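Long-range contacts in ribonuclease J (Methanolobus psychrophilus R15, PDB 5HAB), which probably degrades RNA as a hydrolytic exoribonuclease of the beta-CASP branch of the metallo-beta-lactamase superfamily: residues G27-G32 with D87-E92; I53-R58 with G111-L116; K115-Y120 with V146-V151. The protein carries 1 engineered substitution. All coordinates share one frame; numbering follows the deposited sequence.

Overall arrangement
Interactions 1 and 2 are both buried, whereas interaction 3 lies at the surface. Interaction 1 sets a short 3-10 turn on strand 24-32 by van der Waals packing, mostly of apolar side chains, with no hydrogen bond across. Interaction 2 joins the loop after strand 49-53 to helix 113-116 by one backbone hydrogen bond and methionine packing, while Arg58 of the same loop, apart from the helix, holds a sulfate. Interaction 3 continues from that helix, sharing Lys115 and Leu116, and fastens the chain beyond it to the approach to strand 150-152 through an asparagine amide. Strands 24-32 and 150-152 belong to the same mixed sheet.

Interaction 1. Residues G27-G32 with D87-E92; sequences GIIAVG and DTIMNE
Asp87, whose CA packs against CG1 of Val31 at 3.8 Å, accepts with its backbone O the amide N of Met90 at 2.9 Å. That bond opens the 3-10 turn of residues 88-91, which Asn91 N to Thr88 O and Glu92 N to Ile89 O carry on. Across the segments themselves no hydrogen bond forms; the turn presents apolar side chains to the strand. Ile89 reaches both Ile29 and Val31 with one methyl. Its CG1 sits between the backbone N and the carbonyl carbon (chi1 68°), a crowded position that sends the longer branch at the strand. There CD1 meets Ile29 CG2 at 3.6 Å, the two isoleucines running past each other in opposite directions, and comes 4.2 Å from Val31 CG2, those two side chains crossing at a slant. Ile29 and Val31, two apart on strand 24-32, both turn toward the 3-10 segment, while Ala30 between them turns away. Beta-branched residues suit such a strand, since each offers two branches close to the backbone: Val31 spends CG1 on Asp87 and sets CG2 between Ile89 and Met90. Met90, unbranched and flexible, brings its SD to 4.3 Å from Val31 CG2. Just here the strand carries a classic beta bulge, with Val31 and Gly32 both facing Met41 of strand 41-46. The carboxylate of Asp87 leads away from the strand. The contact thus packs the 3-10 turn in the connection between helix 75-81 and strand 96-102 on the mixed sheet of the metallo-beta-lactamase fold. Because Asp87 OD2 has the hydroxyl of Tyr120 as hydrogen-bond partner and the amides of Met90 to Glu92 bond within the turn, the interface can rest on shape and burial, with no directional bond between the two segments.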
loop_
_atom_site.group_PDB
_atom_site.type_symbol
_atom_site.label_atom_id
_atom_site.label_comp_id
_atom_site.label_asym_id
_atom_site.label_seq_id
_atom_site.Cartn_x
_atom_site.Cartn_y
_atom_site.Cartn_z
ATOM N N GLY B 27 33.084 -14.882 -19.417
ATOM C CA GLY B 27 31.657 -15.058 -19.580
ATOM C C GLY B 27 30.944 -14.917 -18.251
ATOM O O GLY B 27 31.329 -15.547 -17.269
ATOM N N ILE B 28 29.909 -14.085 -18.214
ATOM C CA ILE B 28 29.071 -13.973 -17.030
ATOM C C ILE B 28 27.746 -14.604 -17.409
ATOM O O ILE B 28 26.975 -14.024 -18.164
ATOM C CB ILE B 28 28.867 -12.515 -16.562
ATOM C CG1 ILE B 28 30.197 -11.767 -16.427
ATOM C CG2 ILE B 28 28.093 -12.497 -15.244
ATOM C CD1 ILE B 28 31.113 -12.309 -15.363
ATOM N N ILE B 29 27.494 -15.800 -16.899
ATOM C CA ILE B 29 26.298 -16.554 -17.252
ATOM C C ILE B 29 25.297 -16.527 -16.106
ATOM O O ILE B 29 25.591 -16.974 -14.996
ATOM C CB ILE B 29 26.639 -18.005 -17.647
ATOM C CG1 ILE B 29 27.633 -18.027 -18.813
ATOM C CG2 ILE B 29 25.377 -18.753 -18.033
ATOM C CD1 ILE B 29 29.084 -18.126 -18.389
ATOM N N ALA B 30 24.116 -15.986 -16.384
ATOM C CA ALA B 30 23.031 -15.947 -15.415
ATOM C C ALA B 30 22.194 -17.217 -15.525
ATOM O O ALA B 30 21.551 -17.445 -16.547
ATOM C CB ALA B 30 22.168 -14.707 -15.643
ATOM N N VAL B 31 22.192 -18.047 -14.485
ATOM C CA VAL B 31 21.499 -19.325 -14.585
ATOM C C VAL B 31 20.166 -19.278 -13.852
ATOM O O VAL B 31 19.124 -19.621 -14.413
ATOM C CB VAL B 31 22.370 -20.473 -14.059
ATOM C CG1 VAL B 31 21.683 -21.802 -14.312
ATOM C CG2 VAL B 31 23.724 -20.437 -14.742
ATOM N N GLY B 32 20.207 -18.863 -12.596
ATOM C CA GLY B 32 18.997 -18.705 -11.814
ATOM C C GLY B 32 19.144 -17.548 -10.851
ATOM O O GLY B 32 20.261 -17.147 -10.527
ATOM N N ASP B 87 19.913 -25.325 -15.154
ATOM C CA ASP B 87 21.311 -25.376 -15.551
ATOM C C ASP B 87 21.549 -26.190 -16.826
ATOM O O ASP B 87 22.694 -26.429 -17.200
ATOM C CB ASP B 87 22.160 -25.930 -14.406
ATOM C CG ASP B 87 21.916 -27.399 -14.154
ATOM O OD1 ASP B 87 20.838 -27.909 -14.531
ATOM O OD2 ASP B 87 22.808 -28.042 -13.568
ATOM N N THR B 88 20.478 -26.609 -17.493
ATOM C CA THR B 88 20.622 -27.320 -18.762
ATOM C C THR B 88 21.304 -26.422 -19.796
ATOM O O THR B 88 22.015 -26.905 -20.683
ATOM C CB THR B 88 19.260 -27.801 -19.313
ATOM O OG1 THR B 88 18.433 -26.671 -19.615
ATOM C CG2 THR B 88 18.553 -28.691 -18.300
ATOM N N ILE B 89 21.127 -25.110 -19.640
ATOM C CA ILE B 89 21.777 -24.128 -20.506
ATOM C C ILE B 89 23.294 -24.272 -20.477
ATOM O O ILE B 89 23.979 -23.756 -21.355
ATOM C CB ILE B 89 21.407 -22.688 -20.126
ATOM C CG1 ILE B 89 22.014 -22.338 -18.766
ATOM C CG2 ILE B 89 19.896 -22.500 -20.137
ATOM C CD1 ILE B 89 22.615 -20.967 -18.711
ATOM N N MET B 90 23.827 -24.935 -19.453
ATOM C CA MET B 90 25.273 -25.078 -19.347
ATOM C C MET B 90 25.818 -25.921 -20.493
ATOM O O MET B 90 27.021 -25.909 -20.756
ATOM C CB MET B 90 25.673 -25.694 -18.001
ATOM C CG MET B 90 25.370 -24.806 -16.800
ATOM S SD MET B 90 26.234 -23.220 -16.853
ATOM C CE MET B 90 27.937 -23.746 -16.657
ATOM N N ASN B 91 24.932 -26.625 -21.194
ATOM C CA ASN B 91 25.352 -27.394 -22.363
ATOM C C ASN B 91 25.627 -26.503 -23.578
ATOM O O ASN B 91 26.275 -26.937 -24.528
ATOM C CB ASN B 91 24.297 -28.438 -22.716
ATOM C CG ASN B 91 24.096 -29.447 -21.610
ATOM O OD1 ASN B 91 25.054 -29.871 -20.959
ATOM N ND2 ASN B 91 22.846 -29.833 -21.380
ATOM N N GLU B 92 25.141 -25.265 -23.546
ATOM C CA GLU B 92 25.407 -24.316 -24.631
ATOM C C GLU B 92 26.531 -23.333 -24.250
ATOM O O GLU B 92 26.886 -22.449 -25.033
ATOM C CB GLU B 92 24.117 -23.562 -25.018
ATOM C CG GLU B 92 24.095 -23.016 -26.461
ATOM C CD GLU B 92 22.778 -22.328 -26.839
ATOM O OE1 GLU B 92 22.807 -21.350 -27.624
ATOM O OE2 GLU B 92 21.713 -22.775 -26.364
#

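Interaction 2. Residues I53-R58 with G111-L116; sequences IDMGIR and GAIPKL. With SO4 (sulfate ion), chain G.
Met55 lies across Ile113 at about a right angle, with its SD 3.8 Å from Ile113 CD1, and then passes obliquely to Leu116. Its CG is anti to the carbonyl carbon (chi1 -59°) and the chain is extended until it bends at chi3, which turns the CE methyl toward Ala112 O and Leu116 CB. CE comes within 3.3 Å of Leu116 CB, tighter than normal van der Waals contact, so the exact place of the methyl is doubtful. A long, pliable methionine suits this spot, where one side chain has to follow the curved surface of a helix. Its backbone adds the polar bond: Ala112 N donates to Met55 O at 2.9 Å with an N-H...O angle of 154°, the donor tilted from the carbonyl plane. Small residues let the chains come this close. Gly56 and Gly111 have their CA atoms 4.7 Å apart, Ala112 CB packs 3.3 Å from Gly56 O, and Gly111, with no side chain, lets CG2 of Ile57 rest 3.7 Å from its CA. At the far end Arg58 extends away from the helix, CG anti to the backbone N, and meets a sulfate at the edge of its guanidinium group. NH1 and NH2 both donate to the sulfate O2, NH2 at 3.1 Å, with a weak second bond from NH2 to O3. Arg61 also binds this ion, while Asp60 forms a salt bridge to NE of Arg58. Asp54, just after strand 49-53, is consistent with the motif 1 aspartate of the superfamily; its OD2 is hydrogen-bonded to Thr103. Buried packing plus one backbone bond therefore seat the helix against this loop, and Arg58 with Arg61 holds an anion that probably came from the crystallisation liquor.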
loop_
_atom_site.group_PDB
_atom_site.type_symbol
_atom_site.label_atom_id
_atom_site.label_comp_id
_atom_site.label_asym_id
_atom_site.label_seq_id
_atom_site.Cartn_x
_atom_site.Cartn_y
_atom_site.Cartn_z
ATOM N N ILE B 53 29.049 -20.436 -9.224
ATOM C CA ILE B 53 28.882 -19.783 -7.932
ATOM C C ILE B 53 27.435 -19.931 -7.464
ATOM O O ILE B 53 26.495 -19.417 -8.100
ATOM C CB ILE B 53 29.295 -18.307 -7.979
ATOM C CG1 ILE B 53 30.678 -18.152 -8.617
ATOM C CG2 ILE B 53 29.309 -17.725 -6.579
ATOM C CD1 ILE B 53 31.230 -16.733 -8.538
ATOM N N ASP B 54 27.292 -20.690 -6.378
ATOM C CA ASP B 54 26.041 -20.917 -5.656
ATOM C C ASP B 54 25.027 -21.717 -6.467
ATOM O O ASP B 54 24.994 -21.651 -7.692
ATOM C CB ASP B 54 25.438 -19.581 -5.203
ATOM C CG ASP B 54 26.289 -18.890 -4.142
ATOM O OD1 ASP B 54 26.806 -19.589 -3.242
ATOM O OD2 ASP B 54 26.448 -17.654 -4.207
ATOM N N MET B 55 24.202 -22.480 -5.759
ATOM C CA MET B 55 23.167 -23.302 -6.363
ATOM C C MET B 55 21.979 -23.318 -5.399
ATOM O O MET B 55 21.844 -24.229 -4.575
ATOM C CB MET B 55 23.670 -24.730 -6.629
ATOM C CG MET B 55 24.884 -24.822 -7.558
ATOM S SD MET B 55 25.343 -26.506 -8.025
ATOM C CE MET B 55 23.840 -27.352 -7.616
ATOM N N GLY B 56 21.116 -22.313 -5.505
ATOM C CA GLY B 56 20.047 -22.132 -4.536
ATOM C C GLY B 56 18.702 -22.714 -4.914
ATOM O O GLY B 56 18.509 -23.185 -6.033
ATOM N N ILE B 57 17.774 -22.705 -3.963
ATOM C CA ILE B 57 16.413 -23.154 -4.223
ATOM C C ILE B 57 15.431 -22.005 -3.961
ATOM O O ILE B 57 15.708 -21.124 -3.146
ATOM C CB ILE B 57 16.078 -24.409 -3.377
ATOM C CG1 ILE B 57 14.752 -25.030 -3.820
ATOM C CG2 ILE B 57 16.064 -24.079 -1.894
ATOM C CD1 ILE B 57 14.432 -26.336 -3.144
ATOM N N ARG B 58 14.303 -22.005 -4.669
ATOM C CA ARG B 58 13.224 -21.045 -4.429
ATOM C C ARG B 58 12.030 -21.760 -3.791
ATOM O O ARG B 58 11.364 -22.567 -4.436
ATOM C CB ARG B 58 12.803 -20.361 -5.733
ATOM C CG ARG B 58 11.659 -19.378 -5.569
ATOM C CD ARG B 58 11.164 -18.834 -6.907
ATOM N NE ARG B 58 10.052 -17.904 -6.718
ATOM C CZ ARG B 58 9.403 -17.287 -7.702
ATOM N NH1 ARG B 58 9.750 -17.488 -8.967
ATOM N NH2 ARG B 58 8.406 -16.461 -7.415
ATOM N N GLY B 111 20.649 -24.781 -1.458
ATOM C CA GLY B 111 19.440 -25.588 -1.477
ATOM C C GLY B 111 19.296 -26.548 -2.648
ATOM O O GLY B 111 18.607 -27.561 -2.539
ATOM N N ALA B 112 19.948 -26.239 -3.767
ATOM C CA ALA B 112 19.872 -27.090 -4.953
ATOM C C ALA B 112 21.157 -27.894 -5.176
ATOM O O ALA B 112 21.258 -28.628 -6.157
ATOM C CB ALA B 112 19.557 -26.259 -6.189
ATOM N N ILE B 113 22.141 -27.726 -4.291
ATOM C CA ILE B 113 23.382 -28.507 -4.360
ATOM C C ILE B 113 23.117 -30.015 -4.534
ATOM O O ILE B 113 23.631 -30.611 -5.485
ATOM C CB ILE B 113 24.283 -28.246 -3.129
ATOM C CG1 ILE B 113 24.963 -26.879 -3.231
ATOM C CG2 ILE B 113 25.328 -29.342 -2.987
ATOM C CD1 ILE B 113 26.006 -26.796 -4.318
ATOM N N PRO B 114 22.284 -30.627 -3.661
ATOM C CA PRO B 114 22.072 -32.075 -3.787
ATOM C C PRO B 114 21.357 -32.507 -5.060
ATOM O O PRO B 114 21.238 -33.705 -5.309
ATOM C CB PRO B 114 21.201 -32.413 -2.568
ATOM C CG PRO B 114 21.341 -31.266 -1.651
ATOM C CD PRO B 114 21.516 -30.084 -2.527
ATOM N N LYS B 115 20.873 -31.556 -5.848
ATOM C CA LYS B 115 20.092 -31.908 -7.022
ATOM C C LYS B 115 20.854 -31.700 -8.333
ATOM O O LYS B 115 20.580 -32.373 -9.327
ATOM C CB LYS B 115 18.790 -31.103 -7.038
ATOM C CG LYS B 115 17.660 -31.762 -6.259
ATOM C CD LYS B 115 17.649 -33.267 -6.472
ATOM C CE LYS B 115 16.744 -33.968 -5.476
ATOM N NZ LYS B 115 15.310 -33.676 -5.730
ATOM N N LEU B 116 21.814 -30.780 -8.337
ATOM C CA LEU B 116 22.511 -30.434 -9.572
ATOM C C LEU B 116 24.032 -30.609 -9.482
ATOM O O LEU B 116 24.692 -30.777 -10.508
ATOM C CB LEU B 116 22.190 -28.992 -9.980
ATOM C CG LEU B 116 20.734 -28.582 -10.197
ATOM C CD1 LEU B 116 20.641 -27.076 -10.375
ATOM C CD2 LEU B 116 20.140 -29.298 -11.391
HETATM S S SO4 G . 6.374 -15.072 -9.915
HETATM O O1 SO4 G . 5.743 -16.353 -9.614
HETATM O O2 SO4 G . 7.789 -15.290 -10.214
HETATM O O3 SO4 G . 6.227 -14.185 -8.758
HETATM O O4 SO4 G . 5.725 -14.484 -11.084
#

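Interaction 3. Residues K115-Y120 with V146-V151; sequences KLAHRY and VKNNIV
Asn148 points its CB toward the turn that follows helix 113-116, and CG, set anti to the carbonyl carbon (chi1 -53°), carries the amide on to the carbonyl of Ala117. CG itself stands 3.6 Å from Ala117 O. At the first branch OD1 lies 3.3 Å from Ala117 O, two acceptors that cannot bond to each other; farther off it meets carbon, 3.7 Å from His118 CA and 3.9 Å from Ala117 CB. At the second branch ND2 donates to Ala117 O at 3.1 Å with an N-H...O angle of 144°. The donor stands above the carbonyl plane and not on a lone pair, while Tyr120 N reaches the same oxygen from the opposite face, so two N-H groups hold Ala117 O. ND2 also makes a weak bond to Tyr120 O at 3.2 Å, bent to 121°, and its strongest polar partner is Ala122 O, further along the chain. An asparagine fits this place because a short side chain ending in a donor can reach several backbone carbonyls at once. Beside it Val146 supplies the apolar part: its CG1 touches CB of His118 at 3.7 Å. The imidazole of His118 leads away from the other segment, as does the Tyr120 ring. Asn148 comes two residues before strand 150-152, which pairs in parallel with strand 124-126 through backbone bonds such as that of Val151 with Ile124. The contact thus joins the two chain stretches that lead into these neighbouring strands. With its amide nitrogen shared among the carbonyls of Ala122, Ala117 and, weakly, Tyr120, one asparagine side chain ties the bend before strand 124-126 to the approach to strand 150-152, with Val146 on His118 packing beside it.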
loop_
_atom_site.group_PDB
_atom_site.type_symbol
_atom_site.label_atom_id
_atom_site.label_comp_id
_atom_site.label_asym_id
_atom_site.label_seq_id
_atom_site.Cartn_x
_atom_site.Cartn_y
_atom_site.Cartn_z
ATOM N N LYS B 115 20.873 -31.556 -5.848
ATOM C CA LYS B 115 20.092 -31.908 -7.022
ATOM C C LYS B 115 20.854 -31.700 -8.333
ATOM O O LYS B 115 20.580 -32.373 -9.327
ATOM C CB LYS B 115 18.790 -31.103 -7.038
ATOM C CG LYS B 115 17.660 -31.762 -6.259
ATOM C CD LYS B 115 17.649 -33.267 -6.472
ATOM C CE LYS B 115 16.744 -33.968 -5.476
ATOM N NZ LYS B 115 15.310 -33.676 -5.730
ATOM N N LEU B 116 21.814 -30.780 -8.337
ATOM C CA LEU B 116 22.511 -30.434 -9.572
ATOM C C LEU B 116 24.032 -30.609 -9.482
ATOM O O LEU B 116 24.692 -30.777 -10.508
ATOM C CB LEU B 116 22.190 -28.992 -9.980
ATOM C CG LEU B 116 20.734 -28.582 -10.197
ATOM C CD1 LEU B 116 20.641 -27.076 -10.375
ATOM C CD2 LEU B 116 20.140 -29.298 -11.391
ATOM N N ALA B 117 24.593 -30.541 -8.276
ATOM C CA ALA B 117 26.050 -30.542 -8.145
ATOM C C ALA B 117 26.691 -31.859 -8.604
ATOM O O ALA B 117 27.810 -31.862 -9.122
ATOM C CB ALA B 117 26.452 -30.245 -6.717
ATOM N N HIS B 118 25.974 -32.967 -8.440
ATOM C CA HIS B 118 26.544 -34.289 -8.703
ATOM C C HIS B 118 26.755 -34.559 -10.192
ATOM O O HIS B 118 27.365 -35.561 -10.559
ATOM C CB HIS B 118 25.663 -35.389 -8.097
ATOM C CG HIS B 118 24.293 -35.470 -8.692
ATOM N ND1 HIS B 118 24.052 -36.008 -9.937
ATOM C CD2 HIS B 118 23.086 -35.098 -8.203
ATOM C CE1 HIS B 118 22.758 -35.951 -10.197
ATOM N NE2 HIS B 118 22.149 -35.405 -9.160
ATOM N N ARG B 119 26.228 -33.685 -11.044
ATOM C CA ARG B 119 26.391 -33.835 -12.487
ATOM C C ARG B 119 27.661 -33.178 -13.011
ATOM O O ARG B 119 28.024 -33.357 -14.172
ATOM C CB ARG B 119 25.177 -33.271 -13.221
ATOM C CG ARG B 119 23.977 -34.184 -13.152
ATOM C CD ARG B 119 22.862 -33.721 -14.062
ATOM N NE ARG B 119 21.652 -34.487 -13.794
ATOM C CZ ARG B 119 20.680 -34.075 -12.991
ATOM N NH1 ARG B 119 20.790 -32.907 -12.370
ATOM N NH2 ARG B 119 19.609 -34.832 -12.796
ATOM N N TYR B 120 28.334 -32.412 -12.161
ATOM C CA TYR B 120 29.560 -31.734 -12.568
ATOM C C TYR B 120 30.777 -32.423 -11.964
ATOM O O TYR B 120 30.762 -32.825 -10.801
ATOM C CB TYR B 120 29.524 -30.255 -12.170
ATOM C CG TYR B 120 28.400 -29.490 -12.825
ATOM C CD1 TYR B 120 28.557 -28.928 -14.087
ATOM C CD2 TYR B 120 27.172 -29.351 -12.194
ATOM C CE1 TYR B 120 27.525 -28.236 -14.694
ATOM C CE2 TYR B 120 26.134 -28.665 -12.793
ATOM C CZ TYR B 120 26.314 -28.109 -14.040
ATOM O OH TYR B 120 25.276 -27.426 -14.627
ATOM N N VAL B 146 27.042 -40.236 -6.040
ATOM C CA VAL B 146 28.245 -39.445 -6.288
ATOM C C VAL B 146 28.263 -38.171 -5.439
ATOM O O VAL B 146 27.328 -37.373 -5.475
ATOM C CB VAL B 146 28.378 -39.107 -7.787
ATOM C CG1 VAL B 146 27.011 -38.779 -8.385
ATOM C CG2 VAL B 146 29.351 -37.950 -7.990
ATOM N N LYS B 147 29.336 -37.995 -4.670
ATOM C CA LYS B 147 29.505 -36.814 -3.830
ATOM C C LYS B 147 30.738 -36.022 -4.242
ATOM O O LYS B 147 31.845 -36.561 -4.248
ATOM C CB LYS B 147 29.639 -37.203 -2.355
ATOM C CG LYS B 147 28.508 -38.035 -1.794
ATOM C CD LYS B 147 28.837 -38.467 -0.372
ATOM C CE LYS B 147 27.786 -39.409 0.187
ATOM N NZ LYS B 147 28.185 -39.946 1.518
ATOM N N ASN B 148 30.559 -34.749 -4.584
ATOM C CA ASN B 148 31.698 -33.903 -4.918
ATOM C C ASN B 148 32.551 -33.764 -3.660
ATOM O O ASN B 148 32.011 -33.655 -2.559
ATOM C CB ASN B 148 31.237 -32.527 -5.414
ATOM C CG ASN B 148 30.224 -32.616 -6.548
ATOM O OD1 ASN B 148 29.111 -33.118 -6.371
ATOM N ND2 ASN B 148 30.604 -32.112 -7.721
ATOM N N ASN B 149 33.872 -33.755 -3.804
ATOM C CA ASN B 149 34.714 -33.471 -2.646
ATOM C C ASN B 149 34.546 -32.005 -2.276
ATOM O O ASN B 149 34.344 -31.154 -3.143
ATOM C CB ASN B 149 36.191 -33.816 -2.902
ATOM C CG ASN B 149 36.782 -33.054 -4.066
ATOM O OD1 ASN B 149 36.258 -33.098 -5.180
ATOM N ND2 ASN B 149 37.887 -32.352 -3.817
ATOM N N ILE B 150 34.652 -31.703 -0.991
ATOM C CA ILE B 150 34.471 -30.335 -0.553
ATOM C C ILE B 150 35.749 -29.788 0.046
ATOM O O ILE B 150 36.335 -30.368 0.962
ATOM C CB ILE B 150 33.308 -30.218 0.433
ATOM C CG1 ILE B 150 32.043 -30.808 -0.184
ATOM C CG2 ILE B 150 33.077 -28.766 0.794
ATOM C CD1 ILE B 150 30.916 -30.968 0.788
ATOM N N VAL B 151 36.170 -28.653 -0.489
ATOM C CA VAL B 151 37.373 -27.990 -0.050
ATOM C C VAL B 151 36.973 -26.811 0.826
ATOM O O VAL B 151 36.169 -25.949 0.435
ATOM C CB VAL B 151 38.220 -27.538 -1.244
ATOM C CG1 VAL B 151 39.542 -26.952 -0.771
ATOM C CG2 VAL B 151 38.440 -28.703 -2.198
#